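Local coordinates for protein probable glucarate dehydratase (Mycobacterium smegmatis str. MC2 155, PDB 3VDG) that probably dehydrates D-glucarate or a related acid sugar, as a metal-dependent lyase of the enolase superfamily, at residues A123-V135 and A290-P302. Sequence-based numbering, arbitrary orientation. Where two conformers were deposited one is given.
Sequences AGMITSASVVDRV and ATNMCVVAFDQLP. With NA (sodium ion), chain C; FMT (formic acid), chain B.
At the metal site of this enolase-superfamily barrel, the loop after strand 289-291 packs against the loop that leads into helix 131-151. Ile-126 lays CD1 over the backbone of Asn-292, 3.4 Å from its O, a buried carbonyl with no polar partner in the model. Asn-292 OD1 binds the sodium ion at 2.2 Å; Glu-269 and Asp-244 also bind it, and Asn-292 ND2 makes a weak hydrogen bond to O1 of the formic acid. Ile-126 CG1 meets Met-293 CG; with CG1 beside the backbone N (chi1 -69°), CG2 falls anti to that N and touches Val-296 CG1 at 3.9 Å. Farther along, Val-296 CG2 fits against Ala-129 N and, in the conformer given, Ser-128 OG. In that conformer Ser-128 OG takes a weak, bent hydrogen bond from Gln-300 NE2 (2.9 Å, 141°). The other end of that amide is held within its own loop, Gln-300 OE1 taking a nearly straight bond from Val-296 N at 2.7 Å, which fixes where NE2 lies. Waters complete the seam: one accepts from Ser-130 N and donates to Val-296 O, another joins Asp-133 OD2 to Phe-298 N. Asp-133 OD1 pairs with Arg-104 and Arg-325, and Ser-130 OG caps helix 131-151 through Asp-133 N while bonding Asp-114. Helix 100-111 packs on Val-132 and Val-135, Tyr-319 of helix 317-320 touches Val-296, and helix 323-336 lies against Phe-298.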
ATOM      1  N   ALA A 123       3.875   7.885  26.576  1.00 53.18           N
ATOM      2  CA  ALA A 123       4.399   7.654  27.936  1.00 58.52           C
ATOM      3  C   ALA A 123       5.725   6.873  28.018  1.00130.57           C
ATOM      4  O   ALA A 123       5.946   6.116  28.969  1.00 59.66           O
ATOM      5  CB  ALA A 123       3.336   7.009  28.826  1.00 72.29           C
ATOM      6  N   GLY A 124       6.608   7.064  27.038  1.00 65.14           N
ATOM      7  CA  GLY A 124       7.905   6.385  27.030  1.00 47.75           C
ATOM      8  C   GLY A 124       7.773   4.880  26.888  1.00 68.82           C
ATOM      9  O   GLY A 124       8.771   4.158  26.827  1.00 60.26           O
ATOM     10  N   MET A 125       6.529   4.412  26.838  1.00 77.38           N
ATOM     11  CA  MET A 125       6.210   3.001  26.654  0.50 50.30           C
ATOM     12  C   MET A 125       6.664   2.535  25.262  1.00109.76           C
ATOM     13  O   MET A 125       7.314   1.500  25.112  1.00 59.85           O
ATOM     14  CB  MET A 125       4.696   2.819  26.825  0.50 66.29           C
ATOM     15  CG  MET A 125       4.238   1.464  27.340  0.50 67.67           C
ATOM     16  SD  MET A 125       2.818   1.582  28.457  0.50 60.17           S
ATOM     17  CE  MET A 125       2.058   3.111  27.922  0.50 37.28           C
ATOM     18  N   ILE A 126       6.298   3.316  24.245  1.00 54.79           N
ATOM     19  CA  ILE A 126       6.630   3.030  22.848  1.00 58.46           C
ATOM     20  C   ILE A 126       7.487   4.171  22.312  1.00 53.70           C
ATOM     21  O   ILE A 126       6.980   5.269  22.066  1.00 58.62           O
ATOM     22  CB  ILE A 126       5.361   2.970  21.971  1.00 63.01           C
ATOM     23  CG1 ILE A 126       4.517   1.738  22.318  1.00 38.92           C
ATOM     24  CG2 ILE A 126       5.738   3.040  20.495  1.00 47.42           C
ATOM     25  CD1 ILE A 126       3.060   1.861  21.943  1.00 34.20           C
ATOM     26  N   THR A 127       8.775   3.911  22.110  1.00 51.61           N
ATOM     27  CA  THR A 127       9.712   4.987  21.783  1.00 61.70           C
ATOM     28  C   THR A 127      10.377   4.920  20.390  1.00 72.28           C
ATOM     29  O   THR A 127      11.251   5.724  20.087  1.00 54.34           O
ATOM     30  CB  THR A 127      10.803   5.149  22.880  1.00 88.23           C
ATOM     31  OG1 THR A 127      11.681   4.013  22.880  1.00 48.75           O
ATOM     32  CG2 THR A 127      10.165   5.311  24.268  1.00 57.05           C
ATOM     33  N   SER A 128       9.967   3.997  19.527  1.00 36.94           N
ATOM     34  CA  SER A 128      10.640   3.877  18.237  0.50 39.88           C
ATOM     35  C   SER A 128       9.784   4.258  17.021  1.00 37.08           C
ATOM     36  O   SER A 128      10.159   3.973  15.888  1.00 34.43           O
ATOM     37  CB  SER A 128      11.244   2.474  18.066  0.50 51.04           C
ATOM     38  OG  SER A 128      10.272   1.450  18.211  0.50 31.34           O
ATOM     39  N   ALA A 129       8.643   4.916  17.244  1.00 38.30           N
ATOM     40  CA  ALA A 129       7.783   5.295  16.103  1.00 33.70           C
ATOM     41  C   ALA A 129       8.320   6.527  15.369  1.00 32.39           C
ATOM     42  O   ALA A 129       8.992   7.366  15.965  1.00 31.47           O
ATOM     43  CB  ALA A 129       6.337   5.507  16.541  1.00 28.22           C
ATOM     44  N   SER A 130       8.042   6.615  14.074  1.00 27.04           N
ATOM     45  CA  SER A 130       8.479   7.744  13.247  1.00 29.42           C
ATOM     46  C   SER A 130       7.854   9.045  13.736  1.00 35.54           C
ATOM     47  O   SER A 130       6.641   9.110  13.995  1.00 26.26           O
ATOM     48  CB  SER A 130       8.090   7.504  11.783  1.00 34.02           C
ATOM     49  OG  SER A 130       7.992   8.717  11.043  1.00 29.48           O
ATOM     50  N   VAL A 131       8.676  10.078  13.900  1.00 28.09           N
ATOM     51  CA  VAL A 131       8.145  11.378  14.295  1.00 26.76           C
ATOM     52  C   VAL A 131       7.335  12.001  13.155  1.00 18.96           C
ATOM     53  O   VAL A 131       6.278  12.579  13.390  1.00 24.99           O
ATOM     54  CB  VAL A 131       9.249  12.358  14.724  1.00 34.61           C
ATOM     55  CG1 VAL A 131       8.652  13.746  14.947  1.00 25.27           C
ATOM     56  CG2 VAL A 131       9.908  11.866  16.006  1.00 35.18           C
ATOM     57  N   VAL A 132       7.823  11.874  11.927  1.00 20.24           N
ATOM     58  CA  VAL A 132       7.122  12.440  10.784  1.00 25.92           C
ATOM     59  C   VAL A 132       5.735  11.796  10.671  1.00 27.79           C
ATOM     60  O   VAL A 132       4.718  12.473  10.498  1.00 23.92           O
ATOM     61  CB  VAL A 132       7.919  12.253   9.488  1.00 26.68           C
ATOM     62  CG1 VAL A 132       7.060  12.573   8.270  1.00 26.70           C
ATOM     63  CG2 VAL A 132       9.154  13.153   9.513  1.00 28.88           C
ATOM     64  N   ASP A 133       5.686  10.480  10.800  1.00 18.54           N
ATOM     65  CA  ASP A 133       4.382   9.796  10.695  1.00 19.99           C
ATOM     66  C   ASP A 133       3.372  10.190  11.774  1.00 20.63           C
ATOM     67  O   ASP A 133       2.194  10.338  11.475  1.00 23.38           O
ATOM     68  CB  ASP A 133       4.555   8.281  10.552  1.00 25.11           C
ATOM     69  CG  ASP A 133       5.002   7.876   9.128  1.00 36.84           C
ATOM     70  OD1 ASP A 133       4.604   8.544   8.138  1.00 30.63           O
ATOM     71  OD2 ASP A 133       5.749   6.885   8.984  1.00 30.71           O
ATOM     72  N   ARG A 134       3.822  10.360  13.019  1.00 19.31           N
ATOM     73  CA  ARG A 134       2.938  10.802  14.094  1.00 19.50           C
ATOM     74  C   ARG A 134       2.401  12.210  13.837  1.00 22.06           C
ATOM     75  O   ARG A 134       1.255  12.510  14.171  1.00 19.27           O
ATOM     76  CB  ARG A 134       3.666  10.760  15.447  1.00 22.10           C
ATOM     77  CG  ARG A 134       3.675   9.379  16.088  1.00 35.61           C
ATOM     78  CD  ARG A 134       4.441   9.396  17.404  1.00 33.53           C
ATOM     79  NE  ARG A 134       5.873   9.492  17.150  1.00 40.46           N
ATOM     80  CZ  ARG A 134       6.802   9.517  18.101  1.00 69.97           C
ATOM     81  NH1 ARG A 134       6.458   9.458  19.391  1.00 39.42           N
ATOM     82  NH2 ARG A 134       8.077   9.590  17.755  1.00 38.83           N
ATOM     83  N   VAL A 135       3.232  13.075  13.251  1.00 21.42           N
ATOM     84  CA  VAL A 135       2.809  14.461  12.981  1.00 20.90           C
ATOM     85  C   VAL A 135       1.909  14.547  11.749  1.00 19.68           C
ATOM     86  O   VAL A 135       0.914  15.242  11.763  1.00 21.36           O
ATOM     87  CB  VAL A 135       4.022  15.399  12.852  1.00 21.50           C
ATOM     88  CG1 VAL A 135       3.563  16.811  12.501  1.00 20.12           C
ATOM     89  CG2 VAL A 135       4.819  15.388  14.166  1.00 18.61           C
ATOM     90  N   ALA A 290       2.019 -11.184  19.033  1.00 19.09           N
ATOM     91  CA  ALA A 290       1.641  -9.919  18.415  1.00 18.94           C
ATOM     92  C   ALA A 290       2.484  -8.806  19.011  1.00 21.44           C
ATOM     93  O   ALA A 290       3.036  -8.957  20.098  1.00 21.45           O
ATOM     94  CB  ALA A 290       0.172  -9.641  18.681  1.00 15.71           C
ATOM     95  N   THR A 291       2.581  -7.676  18.314  1.00 23.28           N
ATOM     96  CA  THR A 291       3.310  -6.555  18.870  1.00 20.14           C
ATOM     97  C   THR A 291       2.726  -5.196  18.480  1.00 29.75           C
ATOM     98  O   THR A 291       2.178  -5.034  17.388  1.00 22.06           O
ATOM     99  CB  THR A 291       4.768  -6.567  18.416  1.00 24.76           C
ATOM    100  OG1 THR A 291       5.479  -5.544  19.134  1.00 22.86           O
ATOM    101  CG2 THR A 291       4.845  -6.260  16.927  1.00 24.54           C
ATOM    102  N   ASN A 292       2.848  -4.232  19.392  1.00 21.49           N
ATOM    103  CA  ASN A 292       2.838  -2.813  19.042  1.00 24.25           C
ATOM    104  C   ASN A 292       3.969  -2.112  19.765  1.00 32.46           C
ATOM    105  O   ASN A 292       3.829  -0.960  20.179  1.00 26.69           O
ATOM    106  CB  ASN A 292       1.533  -2.140  19.438  1.00 18.65           C
ATOM    107  CG  ASN A 292       1.160  -2.407  20.885  1.00 31.33           C
ATOM    108  OD1 ASN A 292       0.228  -3.157  21.157  1.00 36.27           O
ATOM    109  ND2 ASN A 292       1.884  -1.796  21.819  1.00 28.40           N
ATOM    110  N   MET A 293       5.077  -2.809  19.957  1.00 19.95           N
ATOM    111  CA  MET A 293       6.204  -2.205  20.632  1.00 18.04           C
ATOM    112  C   MET A 293       7.476  -2.403  19.846  1.00 27.35           C
ATOM    113  O   MET A 293       8.255  -1.485  19.717  1.00 26.80           O
ATOM    114  CB  MET A 293       6.365  -2.746  22.061  1.00 19.89           C
ATOM    115  CG  MET A 293       5.271  -2.294  23.007  1.00 23.34           C
ATOM    116  SD  MET A 293       5.450  -3.043  24.652  1.00 27.27           S
ATOM    117  CE  MET A 293       6.775  -2.021  25.292  1.00 24.63           C
ATOM    118  N   CYS A 294       7.698  -3.592  19.298  1.00 20.78           N
ATOM    119  CA  CYS A 294       8.948  -3.784  18.556  1.00 18.60           C
ATOM    120  C   CYS A 294       8.777  -3.620  17.049  1.00 31.38           C
ATOM    121  O   CYS A 294       9.758  -3.637  16.312  1.00 25.09           O
ATOM    122  CB  CYS A 294       9.638  -5.112  18.925  1.00 35.16           C
ATOM    123  SG  CYS A 294       8.648  -6.574  18.587  1.00 41.94           S
ATOM    124  N   VAL A 295       7.533  -3.454  16.595  1.00 26.62           N
ATOM    125  CA  VAL A 295       7.255  -3.050  15.210  1.00 22.86           C
ATOM    126  C   VAL A 295       6.229  -1.895  15.215  1.00 22.08           C
ATOM    127  O   VAL A 295       5.013  -2.132  15.290  1.00 21.45           O
ATOM    128  CB  VAL A 295       6.693  -4.219  14.359  1.00 23.13           C
ATOM    129  CG1 VAL A 295       6.477  -3.764  12.916  1.00 25.50           C
ATOM    130  CG2 VAL A 295       7.650  -5.403  14.365  1.00 24.27           C
ATOM    131  N   VAL A 296       6.724  -0.664  15.140  1.00 22.49           N
ATOM    132  CA  VAL A 296       5.883   0.530  15.229  1.00 24.16           C
ATOM    133  C   VAL A 296       6.217   1.526  14.118  1.00 21.25           C
ATOM    134  O   VAL A 296       5.691   2.655  14.090  1.00 23.98           O
ATOM    135  CB  VAL A 296       6.003   1.225  16.619  1.00 24.55           C
ATOM    136  CG1 VAL A 296       5.446   0.330  17.724  1.00 23.10           C
ATOM    137  CG2 VAL A 296       7.447   1.606  16.911  1.00 22.02           C
ATOM    138  N   ALA A 297       7.084   1.110  13.194  1.00 19.48           N
ATOM    139  CA  ALA A 297       7.512   1.968  12.076  1.00 20.93           C
ATOM    140  C   ALA A 297       7.907   1.086  10.895  1.00 19.64           C
ATOM    141  O   ALA A 297       8.354  -0.049  11.090  1.00 21.96           O
ATOM    142  CB  ALA A 297       8.688   2.849  12.483  1.00 18.26           C
ATOM    143  N   PHE A 298       7.752   1.598   9.675  1.00 18.86           N
ATOM    144  CA  PHE A 298       8.071   0.783   8.503  1.00 17.45           C
ATOM    145  C   PHE A 298       9.507   0.253   8.526  1.00 24.15           C
ATOM    146  O   PHE A 298       9.749  -0.884   8.132  1.00 20.76           O
ATOM    147  CB  PHE A 298       7.783   1.535   7.189  1.00 17.94           C
ATOM    148  CG  PHE A 298       6.303   1.738   6.932  1.00 16.47           C
ATOM    149  CD1 PHE A 298       5.529   0.713   6.393  1.00 17.80           C
ATOM    150  CD2 PHE A 298       5.689   2.929   7.276  1.00 15.79           C
ATOM    151  CE1 PHE A 298       4.171   0.879   6.182  1.00 23.73           C
ATOM    152  CE2 PHE A 298       4.330   3.110   7.053  1.00 21.64           C
ATOM    153  CZ  PHE A 298       3.569   2.084   6.511  1.00 16.11           C
ATOM    154  N   ASP A 299      10.469   1.054   8.972  1.00 23.04           N
ATOM    155  CA  ASP A 299      11.857   0.555   8.901  1.00 31.40           C
ATOM    156  C   ASP A 299      12.190  -0.579   9.877  1.00 31.51           C
ATOM    157  O   ASP A 299      13.280  -1.150   9.834  1.00 28.24           O
ATOM    158  CB  ASP A 299      12.896   1.684   8.951  1.00 28.94           C
ATOM    159  CG  ASP A 299      12.874   2.454  10.246  1.00 49.58           C
ATOM    160  OD1 ASP A 299      13.338   3.614  10.235  1.00 62.04           O
ATOM    161  OD2 ASP A 299      12.399   1.912  11.265  1.00 44.37           O
ATOM    162  N   GLN A 300      11.247  -0.927  10.738  1.00 23.48           N
ATOM    163  CA  GLN A 300      11.431  -2.081  11.621  1.00 24.75           C
ATOM    164  C   GLN A 300      10.907  -3.370  11.018  1.00 25.20           C
ATOM    165  O   GLN A 300      11.216  -4.463  11.489  1.00 24.48           O
ATOM    166  CB  GLN A 300      10.762  -1.828  12.977  1.00 22.31           C
ATOM    167  CG  GLN A 300      11.474  -0.745  13.777  1.00 25.71           C
ATOM    168  CD  GLN A 300      10.569  -0.120  14.818  1.00 32.81           C
ATOM    169  OE1 GLN A 300       9.412  -0.511  14.966  1.00 29.86           O
ATOM    170  NE2 GLN A 300      11.078   0.869  15.521  1.00 40.80           N
ATOM    171  N   LEU A 301      10.107  -3.266   9.967  1.00 22.30           N
ATOM    172  CA  LEU A 301       9.504  -4.485   9.395  1.00 23.95           C
ATOM    173  C   LEU A 301      10.529  -5.509   8.856  1.00 24.17           C
ATOM    174  O   LEU A 301      10.400  -6.707   9.095  1.00 25.98           O
ATOM    175  CB  LEU A 301       8.479  -4.123   8.303  1.00 19.88           C
ATOM    176  CG  LEU A 301       7.140  -3.655   8.889  1.00 21.44           C
ATOM    177  CD1 LEU A 301       6.325  -2.913   7.822  1.00 17.54           C
ATOM    178  CD2 LEU A 301       6.351  -4.835   9.451  1.00 23.49           C
ATOM    179  N   PRO A 302      11.540  -5.043   8.109  1.00 24.67           N
ATOM    180  CA  PRO A 302      12.450  -6.048   7.539  1.00 27.15           C
ATOM    181  C   PRO A 302      13.150  -6.907   8.608  1.00 27.47           C
ATOM    182  O   PRO A 302      13.276  -8.120   8.432  1.00 24.03           O
ATOM    183  CB  PRO A 302      13.460  -5.208   6.758  1.00 27.72           C
ATOM    184  CG  PRO A 302      12.733  -3.940   6.429  1.00 27.64           C
ATOM    185  CD  PRO A 302      11.779  -3.690   7.569  1.00 25.43           C
TER
HETATM  186 NA    NA C 502      -0.421  -4.130  23.015  1.00 43.00          NA
HETATM  187  C   FMT B 501       0.092   0.046  25.218  1.00 46.96           C
HETATM  188  O1  FMT B 501       0.293  -1.090  24.802  1.00 40.43           O
HETATM  189  O2  FMT B 501       0.077   1.082  24.372  1.00 32.81           O
HETATM  190  O   HOH W   1       8.584   0.980  20.585  1.00 42.94           O
HETATM  191  O   HOH W   2      11.351  -0.954  18.766  1.00 54.31           O
HETATM  192  O   HOH W   3       6.048   4.908  12.854  1.00 21.08           O
HETATM  193  O   HOH W   4       6.713   4.618  10.201  1.00 25.54           O
HETATM  194  O   HOH W   5       1.803  -4.092  23.820  1.00 25.35           O
HETATM  195  O   HOH W   6      -1.600  -2.286  23.703  1.00 32.47           O